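Local coordinates for maternal effect protein oskar (Drosophila melanogaster, PDB 5A4A) that induces germ-plasm formation in the fly and probably binds RNA through this SGNH-hydrolase-like domain, at residues 26-31 with 56-61; 99-104 with 140-145; 118-124 with 152-158. One frame throughout, in Å; residues are numbered along the deposited sequence.

Interaction 1 of 3, residues 26-31 with 56-61; sequences PLMGDD and LCVSGL
Met28 and Leu56 meet on one face of two neighbouring parallel strands, CB against CB at 3.7 Å, their side chains crossing obliquely. Met28 sends CG anti to its backbone N (chi1 179°), which brings that methylene beside Leu56 O and within 4.1 Å of Leu61 CD2; the thioether beyond then bends off into the core. An unbranched, flexible chain suits a place between other side chains. On the other face Cys57 SG lies 3.7 Å from Leu27 CB. Two backbone bonds join the strands: Gly29 N to Leu56 O at 3.1 Å and Val58 N to Gly29 O at 2.9 Å. A water links Leu27 O to Leu56 N. Farther out, in the type II turn from Val58 to Leu61, Ser59 OG donates to Asp31 OD2 at 2.6 Å on the syn side of the carboxylate. A second water joins that oxygen to Gly60 N, and Ser59 OG also meets Gly182 N, so Ser59 OG and Asp31 OD2 each have more than one partner. Asp30 caps helix 31-40 through Phe32 N. Strand 25-29 thus lies between strands 56-58 and 80-84, a parallel pairing within the central sheet of an alpha/beta fold, consistent with the SGNH-hydrolase clan; helix 63-71 packs on the Met28 face, and helix 31-40 on the side of Leu27 and Cys57.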
# COMPACT_ATOMS: atom_id res chain seq x y z
N PRO A 26 -6.13 8.53 6.57
CA PRO A 26 -6.58 7.41 5.73
C PRO A 26 -5.37 6.61 5.24
O PRO A 26 -4.31 7.20 5.01
CB PRO A 26 -7.25 8.10 4.54
CG PRO A 26 -7.65 9.46 5.07
CD PRO A 26 -6.54 9.83 6.02
N LEU A 27 -5.52 5.30 5.13
CA LEU A 27 -4.49 4.42 4.59
C LEU A 27 -4.86 4.03 3.19
O LEU A 27 -5.99 3.60 2.94
CB LEU A 27 -4.39 3.15 5.42
CG LEU A 27 -3.83 3.29 6.82
CD1 LEU A 27 -4.02 1.99 7.57
CD2 LEU A 27 -2.35 3.65 6.74
N MET A 28 -3.91 4.14 2.27
CA MET A 28 -4.14 3.63 0.91
C MET A 28 -3.11 2.56 0.59
O MET A 28 -1.93 2.77 0.78
CB MET A 28 -4.06 4.75 -0.12
CG MET A 28 -4.27 4.24 -1.55
SD MET A 28 -4.69 5.53 -2.73
CE MET A 28 -3.15 6.44 -2.87
N GLY A 29 -3.56 1.41 0.12
CA GLY A 29 -2.62 0.34 -0.15
C GLY A 29 -3.31 -0.90 -0.64
O GLY A 29 -4.47 -0.86 -0.99
N ASP A 30 -2.58 -2.01 -0.64
CA ASP A 30 -3.09 -3.30 -1.13
C ASP A 30 -3.33 -4.27 0.04
O ASP A 30 -3.58 -3.84 1.16
CB ASP A 30 -2.13 -3.85 -2.19
CG ASP A 30 -0.69 -3.93 -1.71
OD1 ASP A 30 -0.47 -4.37 -0.56
OD2 ASP A 30 0.22 -3.54 -2.47
N ASP A 31 -3.28 -5.59 -0.21
CA ASP A 31 -3.52 -6.55 0.87
C ASP A 31 -2.63 -6.39 2.09
O ASP A 31 -3.06 -6.72 3.19
CB ASP A 31 -3.40 -8.00 0.40
CG ASP A 31 -4.65 -8.49 -0.29
OD1 ASP A 31 -5.66 -8.76 0.41
OD2 ASP A 31 -4.61 -8.62 -1.53
N LEU A 56 -9.42 3.03 1.33
CA LEU A 56 -8.48 3.07 0.21
C LEU A 56 -7.49 1.90 0.23
O LEU A 56 -6.54 1.88 -0.56
CB LEU A 56 -7.74 4.42 0.20
CG LEU A 56 -8.66 5.64 0.20
CD1 LEU A 56 -7.83 6.93 0.28
CD2 LEU A 56 -9.54 5.67 -1.04
N CYS A 57 -7.70 0.93 1.11
CA CYS A 57 -6.94 -0.32 1.08
C CYS A 57 -7.74 -1.38 0.34
O CYS A 57 -8.78 -1.81 0.82
CB CYS A 57 -6.62 -0.81 2.50
SG CYS A 57 -5.37 0.21 3.32
N VAL A 58 -7.24 -1.81 -0.82
CA VAL A 58 -7.97 -2.73 -1.69
C VAL A 58 -7.06 -3.89 -2.12
O VAL A 58 -5.95 -3.66 -2.59
CB VAL A 58 -8.45 -1.99 -2.97
CG1 VAL A 58 -9.27 -2.93 -3.87
CG2 VAL A 58 -9.24 -0.71 -2.62
N SER A 59 -7.54 -5.12 -1.99
CA SER A 59 -6.80 -6.26 -2.51
C SER A 59 -6.53 -6.10 -4.01
O SER A 59 -7.44 -5.80 -4.78
CB SER A 59 -7.57 -7.57 -2.27
OG SER A 59 -6.84 -8.67 -2.82
N GLY A 60 -5.28 -6.27 -4.41
CA GLY A 60 -4.91 -6.16 -5.81
C GLY A 60 -4.76 -4.74 -6.34
O GLY A 60 -4.68 -4.54 -7.55
N LEU A 61 -4.72 -3.75 -5.44
CA LEU A 61 -4.59 -2.36 -5.87
C LEU A 61 -3.19 -2.07 -6.42
O LEU A 61 -2.20 -2.14 -5.70
CB LEU A 61 -4.89 -1.39 -4.72
CG LEU A 61 -5.21 0.07 -5.11
CD1 LEU A 61 -6.59 0.17 -5.79
CD2 LEU A 61 -5.12 0.99 -3.91
O HOH W 1 -8.55 4.19 3.77
O HOH W 2 0.40 -2.30 -4.87
O HOH W 3 -3.02 -6.98 -2.80

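Interaction 2 of 3, residues 99-104 with 140-145; sequences IEHDFR and RFNKFI. With SO4 (sulfate ion), chain G.
Phe144 lies flat under Glu100, whose CG stands over the centre of the ring, 3.7 Å from its centroid, in a CH-pi contact. The extended chain carries the carboxylate onward nearly parallel to the ring, so its methylenes shield the aromatic. At the rim of the same ring comes the Arg104 guanidinium, with NH2 3.5 Å from Phe144 CE1 and the planes steeply inclined. Deeper in, the edge of Phe141 points at the face of Phe103 in a T-shaped pair, centroids 5.4 Å apart and planes at 89°. One face of Phe141 receives Ile99 CG2, 3.9 Å from the ring centroid; the opposite face has Ile145 CG1, which also packs over Phe103, 4.0 Å from its CZ. With CG anti to the backbone N (chi1 -172°), Phe103 reaches toward the other helix. In the second shell, Glu148 forms a salt bridge with Arg104 and probably helps to hold the guanidinium beside Phe144, while Ile63 of helix 63-71 touches both Ile99 and Phe141. Flat rings suit this wide gap, for the axes of the helical segments stay 10.8 Å apart and cross at -27°: the side-by-side helix packing of an alpha/beta sandwich, consistent with the SGNH-hydrolase fold.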
# COMPACT_ATOMS: atom_id res chain seq x y z
N ILE A 99 6.25 1.11 -13.81
CA ILE A 99 5.94 1.30 -12.40
C ILE A 99 6.34 2.71 -11.94
O ILE A 99 5.57 3.40 -11.26
CB ILE A 99 6.66 0.23 -11.54
CG1 ILE A 99 6.08 -1.15 -11.84
CG2 ILE A 99 6.54 0.55 -10.06
CD1 ILE A 99 6.77 -2.30 -11.12
N GLU A 100 7.53 3.14 -12.32
CA GLU A 100 8.02 4.47 -11.96
C GLU A 100 7.20 5.55 -12.65
O GLU A 100 6.83 6.56 -12.04
CB GLU A 100 9.51 4.58 -12.27
CG GLU A 100 10.34 3.70 -11.34
CD GLU A 100 11.80 3.61 -11.72
OE1 GLU A 100 12.16 4.06 -12.82
OE2 GLU A 100 12.58 3.07 -10.90
N HIS A 101 6.92 5.34 -13.93
CA HIS A 101 6.05 6.25 -14.69
C HIS A 101 4.68 6.43 -14.02
O HIS A 101 4.19 7.55 -13.85
CB HIS A 101 5.88 5.74 -16.12
CG HIS A 101 4.85 6.47 -16.91
ND1 HIS A 101 5.07 7.72 -17.45
CD2 HIS A 101 3.58 6.14 -17.25
CE1 HIS A 101 3.99 8.12 -18.09
NE2 HIS A 101 3.07 7.18 -17.98
N ASP A 102 4.06 5.31 -13.65
CA ASP A 102 2.75 5.35 -13.00
C ASP A 102 2.81 6.04 -11.64
O ASP A 102 1.93 6.83 -11.29
CB ASP A 102 2.19 3.92 -12.82
CG ASP A 102 1.86 3.25 -14.14
OD1 ASP A 102 1.85 3.94 -15.18
OD2 ASP A 102 1.61 2.02 -14.13
N PHE A 103 3.85 5.75 -10.87
CA PHE A 103 4.00 6.34 -9.55
C PHE A 103 4.18 7.87 -9.66
O PHE A 103 3.60 8.63 -8.88
CB PHE A 103 5.17 5.69 -8.79
CG PHE A 103 5.26 6.13 -7.36
CD1 PHE A 103 4.46 5.54 -6.40
CD2 PHE A 103 6.14 7.14 -6.97
CE1 PHE A 103 4.52 5.93 -5.08
CE2 PHE A 103 6.21 7.54 -5.65
CZ PHE A 103 5.40 6.94 -4.70
N ARG A 104 4.96 8.32 -10.63
CA ARG A 104 5.15 9.75 -10.84
C ARG A 104 3.81 10.42 -11.14
O ARG A 104 3.50 11.50 -10.62
CB ARG A 104 6.17 9.99 -11.96
CG ARG A 104 6.34 11.42 -12.39
CD ARG A 104 7.38 11.51 -13.51
NE ARG A 104 8.75 11.46 -13.01
CZ ARG A 104 9.55 10.41 -13.08
NH1 ARG A 104 9.14 9.28 -13.65
NH2 ARG A 104 10.78 10.49 -12.59
N ARG A 140 15.16 -1.04 -6.38
CA ARG A 140 15.17 0.14 -7.24
C ARG A 140 13.92 1.01 -7.09
O ARG A 140 14.00 2.23 -7.09
CB ARG A 140 15.36 -0.25 -8.71
CG ARG A 140 16.72 -0.88 -8.94
CD ARG A 140 16.97 -1.27 -10.39
NE ARG A 140 18.29 -1.88 -10.46
CZ ARG A 140 19.43 -1.21 -10.65
NH1 ARG A 140 19.43 0.10 -10.88
NH2 ARG A 140 20.56 -1.88 -10.67
N PHE A 141 12.76 0.37 -6.96
CA PHE A 141 11.54 1.15 -6.79
C PHE A 141 11.57 1.94 -5.48
O PHE A 141 11.13 3.11 -5.43
CB PHE A 141 10.30 0.27 -6.87
CG PHE A 141 9.01 1.03 -6.72
CD1 PHE A 141 8.69 2.06 -7.60
CD2 PHE A 141 8.12 0.73 -5.70
CE1 PHE A 141 7.50 2.77 -7.46
CE2 PHE A 141 6.93 1.43 -5.56
CZ PHE A 141 6.62 2.45 -6.44
N ASN A 142 12.09 1.32 -4.43
CA ASN A 142 12.19 1.98 -3.14
C ASN A 142 13.13 3.18 -3.22
O ASN A 142 12.85 4.22 -2.63
CB ASN A 142 12.64 1.03 -2.03
CG ASN A 142 11.51 0.15 -1.53
OD1 ASN A 142 10.36 0.35 -1.89
ND2 ASN A 142 11.83 -0.81 -0.67
N LYS A 143 14.23 3.03 -3.96
CA LYS A 143 15.13 4.17 -4.18
C LYS A 143 14.42 5.27 -4.96
O LYS A 143 14.63 6.46 -4.70
CB LYS A 143 16.41 3.73 -4.91
CG LYS A 143 17.44 3.08 -4.01
CD LYS A 143 18.72 2.75 -4.77
CE LYS A 143 19.53 4.00 -5.09
NZ LYS A 143 20.76 3.66 -5.86
N PHE A 144 13.59 4.87 -5.93
CA PHE A 144 12.82 5.81 -6.74
C PHE A 144 11.83 6.58 -5.87
O PHE A 144 11.70 7.79 -6.03
CB PHE A 144 12.09 5.11 -7.90
CG PHE A 144 11.30 6.05 -8.78
CD1 PHE A 144 11.92 6.79 -9.78
CD2 PHE A 144 9.93 6.19 -8.61
CE1 PHE A 144 11.20 7.65 -10.58
CE2 PHE A 144 9.20 7.05 -9.41
CZ PHE A 144 9.83 7.78 -10.40
N ILE A 145 11.15 5.89 -4.95
CA ILE A 145 10.23 6.59 -4.05
C ILE A 145 10.98 7.70 -3.30
O ILE A 145 10.52 8.84 -3.21
CB ILE A 145 9.56 5.64 -3.03
CG1 ILE A 145 8.58 4.70 -3.75
CG2 ILE A 145 8.83 6.44 -1.94
CD1 ILE A 145 8.10 3.54 -2.89
S SO4 G . -1.20 6.96 -18.38
O1 SO4 G . -2.24 6.25 -19.11
O2 SO4 G . -1.78 8.16 -17.78
O3 SO4 G . -0.66 6.08 -17.34
O4 SO4 G . -0.11 7.34 -19.28

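Interaction 3 of 3, residues 118-124 with 152-158; sequences ILTNLAP and LKVIDIH
The imidazole of His158 turns an edge to Leu122 O, which lies in the ring plane 3.1 Å from CD2, while Pro124 CD approaches the same carbon obliquely at 3.4 Å. A second pair of flat groups, the Asn121 amide and the Asp156 carboxylate, stand steeply to each other with planes 76° apart. Both pairs lie at the C-terminal ends of two parallel strands, the first and last elements of a beta-alpha-beta unit whose helix is 132-148. Within the strands Leu119 N donates to Lys153 O, Leu119 O accepts from Ile155 N, and Asn121 N donates to Ile155 O, the regular ladder of a parallel pair. Beta-branched residues suit these extended backbones. Ile118 CG2 packs on Ile155 CD1 at 3.9 Å, and Thr120 shares that face, its hydroxyl taken up by Val83 and Asn84; both Thr120 and Ile155 touch helix 192-204. On the other face Leu119 CD2 meets Leu152 CB, and Leu119 reaches Ile145 of the crossover helix. Beyond the ladder the Asn121 side chain takes over the pairing. Its CG lies between the backbone N and the carbonyl carbon (chi1 64°), bringing the amide across to the turning backbone of 156-158. An amide suits this place because its oxygen can accept while its NH2 donates: a leucine here would probably leave the N-H groups of Ile157 and His158 without their acceptor and Asp156 OD1 without this donor. Asn121 ND2 gives a straight bond of 3.1 Å to Asp156 OD1, leaving in the amide plane but arriving from above the carboxylate, whose OD2 is bonded to Ser159 OG. Asn121 OD1 is gripped by two donors from opposite faces of its plane, Ile157 N at 2.8 Å and His158 N at 3.1 Å.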
# COMPACT_ATOMS: atom_id res chain seq x y z
N ILE A 118 1.74 10.77 2.23
CA ILE A 118 2.82 10.36 3.13
C ILE A 118 3.23 8.97 2.68
O ILE A 118 2.42 8.03 2.73
CB ILE A 118 2.37 10.36 4.61
CG1 ILE A 118 2.07 11.79 5.08
CG2 ILE A 118 3.44 9.72 5.50
CD1 ILE A 118 1.34 11.87 6.42
N LEU A 119 4.44 8.83 2.16
CA LEU A 119 4.84 7.58 1.52
C LEU A 119 5.47 6.60 2.50
O LEU A 119 6.22 6.99 3.38
CB LEU A 119 5.81 7.82 0.35
CG LEU A 119 5.29 8.63 -0.85
CD1 LEU A 119 3.92 8.13 -1.26
CD2 LEU A 119 5.25 10.12 -0.55
N THR A 120 5.14 5.32 2.35
CA THR A 120 5.97 4.26 2.92
C THR A 120 6.60 3.55 1.73
O THR A 120 5.97 3.45 0.66
CB THR A 120 5.17 3.25 3.76
OG1 THR A 120 4.13 2.70 2.96
CG2 THR A 120 4.54 3.92 5.01
N ASN A 121 7.81 3.04 1.88
CA ASN A 121 8.38 2.22 0.82
C ASN A 121 7.86 0.78 0.93
O ASN A 121 7.00 0.48 1.77
CB ASN A 121 9.91 2.32 0.75
CG ASN A 121 10.61 1.79 2.00
OD1 ASN A 121 9.99 1.22 2.89
ND2 ASN A 121 11.92 1.97 2.05
N LEU A 122 8.35 -0.12 0.09
CA LEU A 122 7.79 -1.47 0.07
C LEU A 122 8.54 -2.42 0.99
O LEU A 122 9.76 -2.49 0.95
CB LEU A 122 7.80 -2.05 -1.34
CG LEU A 122 7.08 -1.22 -2.41
CD1 LEU A 122 6.98 -2.02 -3.71
CD2 LEU A 122 5.70 -0.82 -1.90
N ALA A 123 7.79 -3.15 1.81
CA ALA A 123 8.36 -4.26 2.57
C ALA A 123 8.87 -5.33 1.61
O ALA A 123 8.37 -5.46 0.50
CB ALA A 123 7.30 -4.85 3.52
N PRO A 124 9.88 -6.10 2.04
CA PRO A 124 10.31 -7.24 1.23
C PRO A 124 9.13 -8.20 1.04
O PRO A 124 8.29 -8.32 1.94
CB PRO A 124 11.39 -7.90 2.09
CG PRO A 124 11.10 -7.42 3.50
CD PRO A 124 10.59 -6.03 3.33
N LEU A 152 8.47 15.20 0.06
CA LEU A 152 7.40 14.62 0.84
C LEU A 152 7.97 13.72 1.93
O LEU A 152 9.13 13.30 1.86
CB LEU A 152 6.46 13.82 -0.07
CG LEU A 152 5.78 14.65 -1.17
CD1 LEU A 152 5.09 13.76 -2.21
CD2 LEU A 152 4.78 15.62 -0.55
N LYS A 153 7.14 13.41 2.92
CA LYS A 153 7.57 12.48 3.95
C LYS A 153 7.66 11.06 3.38
O LYS A 153 6.70 10.54 2.81
CB LYS A 153 6.61 12.53 5.14
CG LYS A 153 7.00 11.63 6.30
CD LYS A 153 8.26 12.14 7.00
CE LYS A 153 8.51 11.30 8.25
NZ LYS A 153 9.66 11.84 9.05
N VAL A 154 8.83 10.44 3.54
CA VAL A 154 9.06 9.08 3.08
C VAL A 154 9.51 8.21 4.25
O VAL A 154 10.51 8.48 4.89
CB VAL A 154 10.11 9.02 1.96
CG1 VAL A 154 10.41 7.57 1.60
CG2 VAL A 154 9.63 9.81 0.74
N ILE A 155 8.74 7.15 4.51
CA ILE A 155 9.00 6.28 5.64
C ILE A 155 9.55 4.94 5.17
O ILE A 155 8.91 4.23 4.40
CB ILE A 155 7.70 6.05 6.44
CG1 ILE A 155 7.15 7.41 6.90
CG2 ILE A 155 7.92 5.10 7.61
CD1 ILE A 155 5.77 7.34 7.53
N ASP A 156 10.74 4.60 5.66
CA ASP A 156 11.37 3.33 5.29
C ASP A 156 10.88 2.21 6.21
O ASP A 156 11.36 2.05 7.34
CB ASP A 156 12.90 3.50 5.34
CG ASP A 156 13.66 2.17 5.27
OD1 ASP A 156 13.12 1.16 4.78
OD2 ASP A 156 14.82 2.16 5.72
N ILE A 157 9.90 1.44 5.73
CA ILE A 157 9.46 0.25 6.46
C ILE A 157 10.22 -1.01 6.05
O ILE A 157 10.17 -2.03 6.75
CB ILE A 157 7.93 -0.02 6.33
CG1 ILE A 157 7.53 -0.29 4.87
CG2 ILE A 157 7.12 1.14 6.91
CD1 ILE A 157 6.13 -0.94 4.72
N HIS A 158 10.88 -0.95 4.90
CA HIS A 158 11.64 -2.09 4.37
C HIS A 158 12.70 -2.56 5.37
O HIS A 158 12.83 -3.75 5.63
CB HIS A 158 12.29 -1.72 3.03
CG HIS A 158 12.95 -2.88 2.35
ND1 HIS A 158 14.29 -3.19 2.53
CD2 HIS A 158 12.47 -3.80 1.49
CE1 HIS A 158 14.59 -4.26 1.82
NE2 HIS A 158 13.51 -4.65 1.17

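Along the chain interaction 1 closes before the other two open, whereas the segments of interactions 2 and 3 alternate. Interactions 1 and 3 belong to the same sheet, their centres about 15 Å apart, with strand 80-84 between strands 25-29 and 116-120. Interaction 2 lies in the helical layer, its centre about 17 Å from that of interaction 1 and about 12 Å from that of interaction 3. Interactions 2 and 3 touch: Asn142 OD1 probably accepts from Leu122 N at 2.9 Å, and Phe141 packs on Leu122. Since helix 132-148 connects the strands of interaction 3, these contacts tie sheet and helices into one compact OSK domain.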